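Local atomic coordinates of 6-phospho-beta-glucosidase BglT (Thermotoga maritima, PDB entry 1UP7), a protein that hydrolyses cellobiose 6'-phosphate to glucose 6-phosphate and glucose, using NAD+ and a manganese ion as cofactors. Residues L97-T107 with Y243-F254. Residues are numbered along the deposited sequence; the frame is centred on the assembly and turned at random.
With G6P (6-O-phosphono-alpha-D-glucopyranose), chain J; NAD (nicotinamide-adenine-dinucleotide), chain I.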
ATOM      1  N   LEU A  97      10.091   5.743 -38.443  1.00 17.98           N
ATOM      2  CA  LEU A  97      11.161   4.999 -39.107  1.00 18.34           C
ATOM      3  C   LEU A  97      12.382   5.862 -39.439  1.00 18.84           C
ATOM      4  O   LEU A  97      13.495   5.490 -39.128  1.00 18.87           O
ATOM      5  CB  LEU A  97      10.606   4.329 -40.352  1.00 17.50           C
ATOM      6  CG  LEU A  97      10.126   2.874 -40.279  1.00 19.31           C
ATOM      7  CD1 LEU A  97       9.892   2.319 -38.888  1.00 11.26           C
ATOM      8  CD2 LEU A  97       8.965   2.575 -41.219  1.00 17.41           C
ATOM      9  N   LYS A  98      12.162   7.035 -40.039  1.00 19.23           N
ATOM     10  CA  LYS A  98      13.259   7.952 -40.362  1.00 19.43           C
ATOM     11  C   LYS A  98      14.110   8.385 -39.163  1.00 19.09           C
ATOM     12  O   LYS A  98      15.242   8.816 -39.335  1.00 19.11           O
ATOM     13  CB  LYS A  98      12.760   9.194 -41.108  1.00 19.80           C
ATOM     14  CG  LYS A  98      11.943  10.138 -40.246  1.00 21.41           C
ATOM     15  CD  LYS A  98      11.498  11.392 -41.003  1.00 21.53           C
ATOM     16  CE  LYS A  98      10.385  11.129 -42.012  1.00 20.56           C
ATOM     17  NZ  LYS A  98       9.149  10.640 -41.406  1.00 19.42           N
ATOM     18  N   TYR A  99      13.559   8.276 -37.965  1.00 18.51           N
ATOM     19  CA  TYR A  99      14.272   8.610 -36.737  1.00 17.94           C
ATOM     20  C   TYR A  99      15.038   7.450 -36.137  1.00 17.68           C
ATOM     21  O   TYR A  99      15.656   7.609 -35.091  1.00 18.40           O
ATOM     22  CB  TYR A  99      13.293   9.155 -35.690  1.00 17.43           C
ATOM     23  CG  TYR A  99      12.529  10.353 -36.152  1.00 16.66           C
ATOM     24  CD1 TYR A  99      13.026  11.641 -35.960  1.00 16.55           C
ATOM     25  CD2 TYR A  99      11.295  10.209 -36.797  1.00 16.16           C
ATOM     26  CE1 TYR A  99      12.290  12.769 -36.383  1.00 15.13           C
ATOM     27  CE2 TYR A  99      10.566  11.306 -37.234  1.00 12.95           C
ATOM     28  CZ  TYR A  99      11.067  12.586 -37.023  1.00 16.38           C
ATOM     29  OH  TYR A  99      10.345  13.688 -37.459  1.00 15.75           O
ATOM     30  N   GLY A 100      15.008   6.289 -36.789  1.00 17.57           N
ATOM     31  CA  GLY A 100      15.623   5.080 -36.266  1.00 17.48           C
ATOM     32  C   GLY A 100      14.791   4.441 -35.161  1.00 17.35           C
ATOM     33  O   GLY A 100      15.308   3.768 -34.294  1.00 17.49           O
ATOM     34  N   LEU A 101      13.491   4.693 -35.183  1.00 17.40           N
ATOM     35  CA  LEU A 101      12.591   4.250 -34.127  1.00 17.39           C
ATOM     36  C   LEU A 101      11.659   3.189 -34.668  1.00 17.08           C
ATOM     37  O   LEU A 101      11.308   3.227 -35.858  1.00 16.60           O
ATOM     38  CB  LEU A 101      11.764   5.441 -33.654  1.00 17.14           C
ATOM     39  CG  LEU A 101      12.218   6.302 -32.451  1.00 19.11           C
ATOM     40  CD1 LEU A 101      13.635   5.995 -31.853  1.00 14.08           C
ATOM     41  CD2 LEU A 101      11.977   7.813 -32.665  1.00 15.78           C
ATOM     42  N   ILE A 102      11.244   2.267 -33.799  1.00 16.99           N
ATOM     43  CA  ILE A 102      10.236   1.281 -34.134  1.00 16.49           C
ATOM     44  C   ILE A 102       8.943   1.963 -34.582  1.00 17.06           C
ATOM     45  O   ILE A 102       8.419   2.867 -33.913  1.00 16.48           O
ATOM     46  CB  ILE A 102       9.949   0.377 -32.921  1.00 16.87           C
ATOM     47  CG1 ILE A 102      11.157  -0.537 -32.624  1.00 13.75           C
ATOM     48  CG2 ILE A 102       8.636  -0.421 -33.170  1.00 14.61           C
ATOM     49  CD1 ILE A 102      11.410  -1.455 -33.734  1.00 12.29           C
ATOM     50  N   GLY A 103       8.455   1.566 -35.747  1.00 17.30           N
ATOM     51  CA  GLY A 103       7.125   1.980 -36.173  1.00 17.47           C
ATOM     52  C   GLY A 103       6.174   0.796 -36.205  1.00 17.83           C
ATOM     53  O   GLY A 103       6.339  -0.130 -37.003  1.00 17.97           O
ATOM     54  N   GLN A 104       5.188   0.828 -35.325  1.00 18.30           N
ATOM     55  CA  GLN A 104       4.277  -0.291 -35.127  1.00 18.49           C
ATOM     56  C   GLN A 104       2.873   0.187 -34.732  1.00 18.93           C
ATOM     57  O   GLN A 104       2.705   1.191 -34.039  1.00 19.05           O
ATOM     58  CB  GLN A 104       4.866  -1.249 -34.085  1.00 18.46           C
ATOM     59  CG  GLN A 104       4.516  -2.746 -34.315  1.00 17.71           C
ATOM     60  CD  GLN A 104       3.136  -3.063 -33.718  1.00 16.60           C
ATOM     61  OE1 GLN A 104       2.688  -2.419 -32.746  1.00 15.19           O
ATOM     62  NE2 GLN A 104       2.457  -4.012 -34.310  1.00 15.01           N
ATOM     63  N   GLU A 105       1.863  -0.524 -35.191  1.00 19.63           N
ATOM     64  CA  GLU A 105       0.464  -0.169 -34.921  1.00 20.71           C
ATOM     65  C   GLU A 105       0.124   0.189 -33.448  1.00 20.78           C
ATOM     66  O   GLU A 105      -0.568   1.207 -33.205  1.00 20.43           O
ATOM     67  CB  GLU A 105      -0.470  -1.283 -35.460  1.00 21.08           C
ATOM     68  CG  GLU A 105      -1.950  -1.047 -35.148  1.00 25.78           C
ATOM     69  CD  GLU A 105      -2.813  -2.300 -35.169  1.00 31.19           C
ATOM     70  OE1 GLU A 105      -2.350  -3.397 -34.740  1.00 35.09           O
ATOM     71  OE2 GLU A 105      -3.985  -2.189 -35.610  1.00 32.99           O
ATOM     72  N   THR A 106       0.603  -0.622 -32.487  1.00 20.38           N
ATOM     73  CA  THR A 106       0.203  -0.498 -31.078  1.00 21.28           C
ATOM     74  C   THR A 106       1.344  -0.219 -30.121  1.00 20.88           C
ATOM     75  O   THR A 106       1.098   0.128 -28.982  1.00 21.69           O
ATOM     76  CB  THR A 106      -0.539  -1.782 -30.609  1.00 21.95           C
ATOM     77  OG1 THR A 106       0.378  -2.912 -30.573  1.00 23.80           O
ATOM     78  CG2 THR A 106      -1.544  -2.253 -31.670  1.00 24.92           C
ATOM     79  N   THR A 107       2.580  -0.390 -30.571  1.00 20.86           N
ATOM     80  CA  THR A 107       3.734  -0.387 -29.691  1.00 21.00           C
ATOM     81  C   THR A 107       4.634   0.801 -29.950  1.00 20.35           C
ATOM     82  O   THR A 107       5.100   0.966 -31.057  1.00 20.93           O
ATOM     83  CB  THR A 107       4.565  -1.669 -29.938  1.00 21.30           C
ATOM     84  OG1 THR A 107       3.709  -2.817 -29.796  1.00 23.75           O
ATOM     85  CG2 THR A 107       5.615  -1.806 -28.846  1.00 19.51           C
ATOM     86  N   TYR A 243       5.031  -9.442 -28.808  1.00 19.58           N
ATOM     87  CA  TYR A 243       5.284  -8.007 -28.923  1.00 20.80           C
ATOM     88  C   TYR A 243       6.490  -7.527 -28.139  1.00 20.16           C
ATOM     89  O   TYR A 243       6.965  -6.412 -28.382  1.00 19.77           O
ATOM     90  CB  TYR A 243       4.075  -7.221 -28.465  1.00 21.67           C
ATOM     91  CG  TYR A 243       3.007  -7.084 -29.522  1.00 24.96           C
ATOM     92  CD1 TYR A 243       2.107  -8.140 -29.786  1.00 28.03           C
ATOM     93  CD2 TYR A 243       2.879  -5.890 -30.254  1.00 25.51           C
ATOM     94  CE1 TYR A 243       1.116  -8.003 -30.770  1.00 31.52           C
ATOM     95  CE2 TYR A 243       1.916  -5.745 -31.238  1.00 26.45           C
ATOM     96  CZ  TYR A 243       1.036  -6.783 -31.490  1.00 31.32           C
ATOM     97  OH  TYR A 243       0.079  -6.630 -32.471  1.00 35.52           O
ATOM     98  N   LEU A 244       6.963  -8.351 -27.204  1.00 19.32           N
ATOM     99  CA  LEU A 244       8.153  -8.023 -26.438  1.00 19.52           C
ATOM    100  C   LEU A 244       9.359  -7.974 -27.358  1.00 18.85           C
ATOM    101  O   LEU A 244      10.350  -7.381 -27.016  1.00 18.95           O
ATOM    102  CB  LEU A 244       8.381  -8.995 -25.271  1.00 18.91           C
ATOM    103  CG  LEU A 244       7.968  -8.481 -23.883  1.00 20.88           C
ATOM    104  CD1 LEU A 244       8.444  -7.024 -23.555  1.00 16.62           C
ATOM    105  CD2 LEU A 244       6.437  -8.588 -23.720  1.00 21.09           C
ATOM    106  N   ARG A 245       9.252  -8.588 -28.526  1.00 18.65           N
ATOM    107  CA  ARG A 245      10.334  -8.590 -29.508  1.00 19.34           C
ATOM    108  C   ARG A 245      10.763  -7.163 -29.854  1.00 18.50           C
ATOM    109  O   ARG A 245      11.930  -6.926 -30.124  1.00 17.85           O
ATOM    110  CB  ARG A 245       9.902  -9.252 -30.811  1.00 19.24           C
ATOM    111  CG  ARG A 245      10.067 -10.760 -30.872  1.00 25.05           C
ATOM    112  CD  ARG A 245       9.425 -11.349 -32.166  1.00 29.51           C
ATOM    113  NE  ARG A 245       8.224 -10.547 -32.465  1.00 31.49           N
ATOM    114  CZ  ARG A 245       7.605 -10.471 -33.636  1.00 33.69           C
ATOM    115  NH1 ARG A 245       8.082 -11.131 -34.693  1.00 35.09           N
ATOM    116  NH2 ARG A 245       6.506  -9.713 -33.753  1.00 32.00           N
ATOM    117  N   TYR A 246       9.811  -6.232 -29.851  1.00 17.88           N
ATOM    118  CA  TYR A 246      10.086  -4.831 -30.219  1.00 18.15           C
ATOM    119  C   TYR A 246      10.935  -4.132 -29.195  1.00 18.05           C
ATOM    120  O   TYR A 246      11.684  -3.233 -29.551  1.00 18.26           O
ATOM    121  CB  TYR A 246       8.798  -4.014 -30.459  1.00 17.41           C
ATOM    122  CG  TYR A 246       7.977  -4.546 -31.611  1.00 17.68           C
ATOM    123  CD1 TYR A 246       8.363  -4.334 -32.928  1.00 17.64           C
ATOM    124  CD2 TYR A 246       6.812  -5.291 -31.377  1.00 19.40           C
ATOM    125  CE1 TYR A 246       7.623  -4.853 -33.995  1.00 16.64           C
ATOM    126  CE2 TYR A 246       6.062  -5.817 -32.425  1.00 18.12           C
ATOM    127  CZ  TYR A 246       6.485  -5.607 -33.730  1.00 19.04           C
ATOM    128  OH  TYR A 246       5.739  -6.129 -34.769  1.00 19.70           O
ATOM    129  N   TYR A 247      10.819  -4.565 -27.947  1.00 17.80           N
ATOM    130  CA  TYR A 247      11.636  -4.071 -26.859  1.00 18.16           C
ATOM    131  C   TYR A 247      12.966  -4.781 -26.775  1.00 18.61           C
ATOM    132  O   TYR A 247      13.974  -4.103 -26.762  1.00 20.24           O
ATOM    133  CB  TYR A 247      10.893  -4.244 -25.556  1.00 17.65           C
ATOM    134  CG  TYR A 247       9.676  -3.381 -25.458  1.00 15.92           C
ATOM    135  CD1 TYR A 247       8.464  -3.800 -26.010  1.00 15.22           C
ATOM    136  CD2 TYR A 247       9.725  -2.169 -24.797  1.00 14.40           C
ATOM    137  CE1 TYR A 247       7.343  -3.033 -25.919  1.00 14.24           C
ATOM    138  CE2 TYR A 247       8.585  -1.382 -24.666  1.00 14.17           C
ATOM    139  CZ  TYR A 247       7.404  -1.819 -25.235  1.00 15.37           C
ATOM    140  OH  TYR A 247       6.267  -1.074 -25.129  1.00 15.05           O
ATOM    141  N   LEU A 248      12.969  -6.122 -26.778  1.00 17.96           N
ATOM    142  CA  LEU A 248      14.158  -6.900 -26.455  1.00 17.75           C
ATOM    143  C   LEU A 248      14.983  -7.283 -27.692  1.00 17.52           C
ATOM    144  O   LEU A 248      16.143  -7.694 -27.596  1.00 16.80           O
ATOM    145  CB  LEU A 248      13.759  -8.142 -25.668  1.00 17.86           C
ATOM    146  CG  LEU A 248      13.279  -7.815 -24.263  1.00 18.77           C
ATOM    147  CD1 LEU A 248      12.395  -8.952 -23.895  1.00 20.00           C
ATOM    148  CD2 LEU A 248      14.446  -7.629 -23.261  1.00 19.28           C
ATOM    149  N   MET A 249      14.343  -7.146 -28.855  1.00 17.22           N
ATOM    150  CA  MET A 249      14.957  -7.385 -30.171  1.00 17.15           C
ATOM    151  C   MET A 249      14.819  -6.141 -31.083  1.00 17.08           C
ATOM    152  O   MET A 249      14.570  -6.264 -32.299  1.00 16.69           O
ATOM    153  CB  MET A 249      14.325  -8.603 -30.863  1.00 16.56           C
ATOM    154  CG  MET A 249      14.574  -9.921 -30.168  1.00 18.72           C
ATOM    155  SD  MET A 249      13.644 -11.290 -30.895  1.00 22.79           S
ATOM    156  CE  MET A 249      14.290 -11.349 -32.355  1.00 19.97           C
ATOM    157  N   GLU A 250      15.006  -4.964 -30.493  1.00 17.18           N
ATOM    158  CA  GLU A 250      14.732  -3.712 -31.178  1.00 17.56           C
ATOM    159  C   GLU A 250      15.500  -3.566 -32.486  1.00 18.04           C
ATOM    160  O   GLU A 250      14.863  -3.313 -33.516  1.00 17.89           O
ATOM    161  CB  GLU A 250      14.998  -2.484 -30.313  1.00 17.68           C
ATOM    162  CG  GLU A 250      14.450  -1.216 -30.917  1.00 17.42           C
ATOM    163  CD  GLU A 250      14.719   0.024 -30.068  1.00 18.94           C
ATOM    164  OE1 GLU A 250      15.126  -0.082 -28.888  1.00 17.74           O
ATOM    165  OE2 GLU A 250      14.540   1.127 -30.601  1.00 17.51           O
ATOM    166  N   LYS A 251      16.833  -3.717 -32.466  1.00 17.58           N
ATOM    167  CA  LYS A 251      17.589  -3.570 -33.702  1.00 17.93           C
ATOM    168  C   LYS A 251      17.106  -4.532 -34.782  1.00 18.19           C
ATOM    169  O   LYS A 251      16.966  -4.140 -35.937  1.00 17.59           O
ATOM    170  CB  LYS A 251      19.115  -3.704 -33.549  1.00 17.53           C
ATOM    171  CG  LYS A 251      19.719  -2.713 -32.559  1.00 17.37           C
ATOM    172  CD  LYS A 251      21.228  -2.994 -32.304  1.00 17.97           C
ATOM    173  CE  LYS A 251      21.547  -4.450 -32.034  1.00 17.03           C
ATOM    174  NZ  LYS A 251      23.021  -4.698 -31.910  1.00 16.35           N
ATOM    175  N   LYS A 252      16.845  -5.789 -34.420  1.00 18.61           N
ATOM    176  CA  LYS A 252      16.352  -6.767 -35.394  1.00 18.95           C
ATOM    177  C   LYS A 252      14.972  -6.350 -35.934  1.00 18.64           C
ATOM    178  O   LYS A 252      14.725  -6.386 -37.133  1.00 18.47           O
ATOM    179  CB  LYS A 252      16.237  -8.147 -34.758  1.00 19.77           C
ATOM    180  CG  LYS A 252      16.391  -9.303 -35.691  1.00 22.69           C
ATOM    181  CD  LYS A 252      16.771 -10.602 -34.920  1.00 25.97           C
ATOM    182  CE  LYS A 252      18.185 -11.072 -35.291  1.00 27.46           C
ATOM    183  NZ  LYS A 252      18.582 -12.280 -34.489  1.00 29.29           N
ATOM    184  N   MET A 253      14.068  -5.961 -35.046  1.00 18.03           N
ATOM    185  CA  MET A 253      12.738  -5.513 -35.453  1.00 18.04           C
ATOM    186  C   MET A 253      12.754  -4.202 -36.268  1.00 18.44           C
ATOM    187  O   MET A 253      12.005  -4.072 -37.254  1.00 17.95           O
ATOM    188  CB  MET A 253      11.763  -5.356 -34.265  1.00 17.50           C
ATOM    189  CG  MET A 253      11.441  -6.684 -33.522  1.00 17.59           C
ATOM    190  SD  MET A 253      10.841  -8.029 -34.627  1.00 18.47           S
ATOM    191  CE  MET A 253      12.185  -8.917 -34.744  1.00 18.38           C
ATOM    192  N   PHE A 254      13.588  -3.240 -35.873  1.00 17.96           N
ATOM    193  CA  PHE A 254      13.690  -2.030 -36.656  1.00 17.38           C
ATOM    194  C   PHE A 254      14.115  -2.346 -38.079  1.00 18.46           C
ATOM    195  O   PHE A 254      13.521  -1.777 -39.019  1.00 18.79           O
ATOM    196  CB  PHE A 254      14.661  -1.000 -36.089  1.00 16.58           C
ATOM    197  CG  PHE A 254      14.808   0.217 -36.985  1.00 15.18           C
ATOM    198  CD1 PHE A 254      13.876   1.273 -36.911  1.00 11.15           C
ATOM    199  CD2 PHE A 254      15.835   0.294 -37.910  1.00 10.33           C
ATOM    200  CE1 PHE A 254      13.990   2.379 -37.745  1.00 11.84           C
ATOM    201  CE2 PHE A 254      15.941   1.406 -38.773  1.00 13.95           C
ATOM    202  CZ  PHE A 254      15.011   2.466 -38.683  1.00 10.30           C
TER
HETATM  203  C1  G6P J1417      -2.422  -9.415 -33.245  1.00 60.29           C
HETATM  204  C2  G6P J1417      -2.657  -8.409 -32.085  1.00 59.37           C
HETATM  205  C3  G6P J1417      -3.755  -7.419 -32.472  1.00 59.26           C
HETATM  206  C4  G6P J1417      -3.273  -6.667 -33.702  1.00 58.48           C
HETATM  207  C5  G6P J1417      -3.107  -7.680 -34.851  1.00 58.06           C
HETATM  208  C6  G6P J1417      -2.579  -6.987 -36.099  1.00 55.32           C
HETATM  209  O1  G6P J1417      -1.362 -10.360 -33.010  1.00 60.16           O
HETATM  210  O2  G6P J1417      -3.024  -9.031 -30.854  1.00 58.61           O
HETATM  211  O3  G6P J1417      -4.107  -6.529 -31.407  1.00 59.68           O
HETATM  212  O4  G6P J1417      -4.156  -5.588 -34.012  1.00 56.62           O
HETATM  213  O5  G6P J1417      -2.179  -8.738 -34.500  1.00 59.56           O
HETATM  214  O6  G6P J1417      -3.064  -7.615 -37.276  1.00 52.15           O
HETATM  215  P   G6P J1417      -3.187  -6.795 -38.656  1.00 48.03           P
HETATM  216  O1P G6P J1417      -3.916  -7.706 -39.617  1.00 50.36           O
HETATM  217  O2P G6P J1417      -1.863  -6.404 -39.294  1.00 47.42           O
HETATM  218  O3P G6P J1417      -4.003  -5.567 -38.370  1.00 46.24           O
HETATM  219  PA  NAD I1416     -10.639  -1.058 -39.840  1.00 39.58           P
HETATM  220  O1A NAD I1416      -9.786  -0.061 -40.515  1.00 39.58           O
HETATM  221  O2A NAD I1416     -11.374  -2.047 -40.771  1.00 42.49           O
HETATM  222  O5B NAD I1416     -11.702  -0.174 -38.995  1.00 36.88           O
HETATM  223  C5B NAD I1416     -12.927  -0.740 -38.606  1.00 31.06           C
HETATM  224  C4B NAD I1416     -14.077   0.190 -38.968  1.00 27.54           C
HETATM  225  O4B NAD I1416     -14.088   1.329 -38.111  1.00 29.02           O
HETATM  226  C3B NAD I1416     -14.051   0.728 -40.393  1.00 26.05           C
HETATM  227  O3B NAD I1416     -15.209   0.251 -41.061  1.00 21.96           O
HETATM  228  C2B NAD I1416     -14.089   2.250 -40.236  1.00 25.76           C
HETATM  229  O2B NAD I1416     -14.918   2.869 -41.198  1.00 23.91           O
HETATM  230  C1B NAD I1416     -14.712   2.377 -38.858  1.00 26.16           C
HETATM  231  N9A NAD I1416     -14.467   3.644 -38.176  1.00 26.81           N
HETATM  232  C8A NAD I1416     -13.359   4.470 -38.206  1.00 24.99           C
HETATM  233  N7A NAD I1416     -13.619   5.496 -37.367  1.00 27.63           N
HETATM  234  C5A NAD I1416     -14.814   5.325 -36.774  1.00 25.50           C
HETATM  235  C6A NAD I1416     -15.555   6.067 -35.863  1.00 27.10           C
HETATM  236  N6A NAD I1416     -15.103   7.213 -35.363  1.00 24.93           N
HETATM  237  N1A NAD I1416     -16.804   5.604 -35.469  1.00 26.83           N
HETATM  238  C2A NAD I1416     -17.314   4.427 -35.990  1.00 25.65           C
HETATM  239  N3A NAD I1416     -16.584   3.717 -36.913  1.00 25.38           N
HETATM  240  C4A NAD I1416     -15.365   4.164 -37.292  1.00 26.29           C
HETATM  241  O3  NAD I1416      -9.670  -1.843 -38.823  1.00 39.74           O
HETATM  242  PN  NAD I1416      -9.868  -3.287 -38.158  1.00 36.98           P
HETATM  243  O1N NAD I1416      -8.688  -4.050 -38.636  1.00 41.41           O
HETATM  244  O2N NAD I1416     -11.200  -3.829 -38.320  1.00 39.33           O
HETATM  245  O5D NAD I1416      -9.749  -3.010 -36.588  1.00 39.15           O
HETATM  246  C5D NAD I1416     -10.428  -1.977 -35.898  1.00 36.12           C
HETATM  247  C4D NAD I1416      -9.720  -1.761 -34.551  1.00 37.30           C
HETATM  248  O4D NAD I1416      -9.737  -2.924 -33.723  1.00 36.78           O
HETATM  249  C3D NAD I1416      -8.250  -1.410 -34.726  1.00 35.07           C
HETATM  250  O3D NAD I1416      -7.987  -0.416 -33.783  1.00 35.30           O
HETATM  251  C2D NAD I1416      -7.499  -2.695 -34.391  1.00 35.83           C
HETATM  252  O2D NAD I1416      -6.194  -2.509 -33.869  1.00 33.84           O
HETATM  253  C1D NAD I1416      -8.425  -3.424 -33.445  1.00 37.91           C
HETATM  254  N1N NAD I1416      -8.512  -4.840 -33.811  1.00 43.50           N
HETATM  255  C2N NAD I1416      -9.791  -5.318 -33.986  1.00 44.47           C
HETATM  256  C3N NAD I1416     -10.026  -6.627 -34.330  1.00 47.55           C
HETATM  257  C7N NAD I1416     -11.455  -7.078 -34.525  1.00 50.35           C
HETATM  258  O7N NAD I1416     -11.950  -8.296 -34.002  1.00 51.89           O
HETATM  259  N7N NAD I1416     -12.278  -6.273 -35.215  1.00 52.29           N
HETATM  260  C4N NAD I1416      -8.915  -7.459 -34.495  1.00 49.80           C
HETATM  261  C5N NAD I1416      -7.598  -6.990 -34.313  1.00 47.38           C
HETATM  262  C6N NAD I1416      -7.409  -5.653 -33.964  1.00 46.00           C
HETATM  263  O   HOH W   1      14.881   1.208 -33.200  1.00 34.02           O
HETATM  264  O   HOH W   2      12.137   2.571 -31.150  1.00 22.42           O
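Gln104 reaches from the 97-107 loop between two tyrosines of 243-254 and meets them differently. Its CG lies over one face of Tyr246, 3.9 Å from the ring centroid, a CH-pi contact. Beyond CG the chain bends (chi2 -84°), bringing the amide to Tyr243, whose ring plane stands 85° from it; OE1 lies in the plane of that ring at its edge. OE1 also gathers the loop: Thr106 N binds it at 2.8 Å from above the carbonyl plane, while Thr106 OG1 uses an in-plane lone pair. With an alanine in place of Gln104, the Tyr246 face would probably lose its cover and both Thr106 donors their shared acceptor, leaving the turn beside Tyr243 freer to move.

Thr107 splits its branches, OG1 sitting 3.2 Å from Tyr243 CD2 at the ring edge and CG2 packing against Tyr247 CE1. At the far end of its ring Tyr243, the catalytic proton acceptor, brings OH to 3.3 Å from C2 of glucose 6-phosphate. Glu105, which probably raises the basicity of the active-site tyrosine, as in relatives, accepts hydrogen bonds from sugar O4 on OE1 and from NAD O2D on OE2.

Away from the ligands the contact is mixed: apolar round Ile102, polar where Glu250 and the backbone meet two waters. Ile102 sets CG2 against Tyr246 and CD1 against the backbone of Phe254, 3.5 Å from its N. The Phe254 ring presents its edge to the carbonyl oxygens of Leu97 and Leu101. Two waters held by Glu250 OE2 link it to Gly100 O and Ile102 N.

The contact thus joins the loop between helices 85-94 and 109-131 of the Rossmann-like half to helices 245-248 and 250-258 of the C-terminal half, with Leu101 resting on helix 396-409 and Tyr247 touching strand 195-203 and helix 355-376.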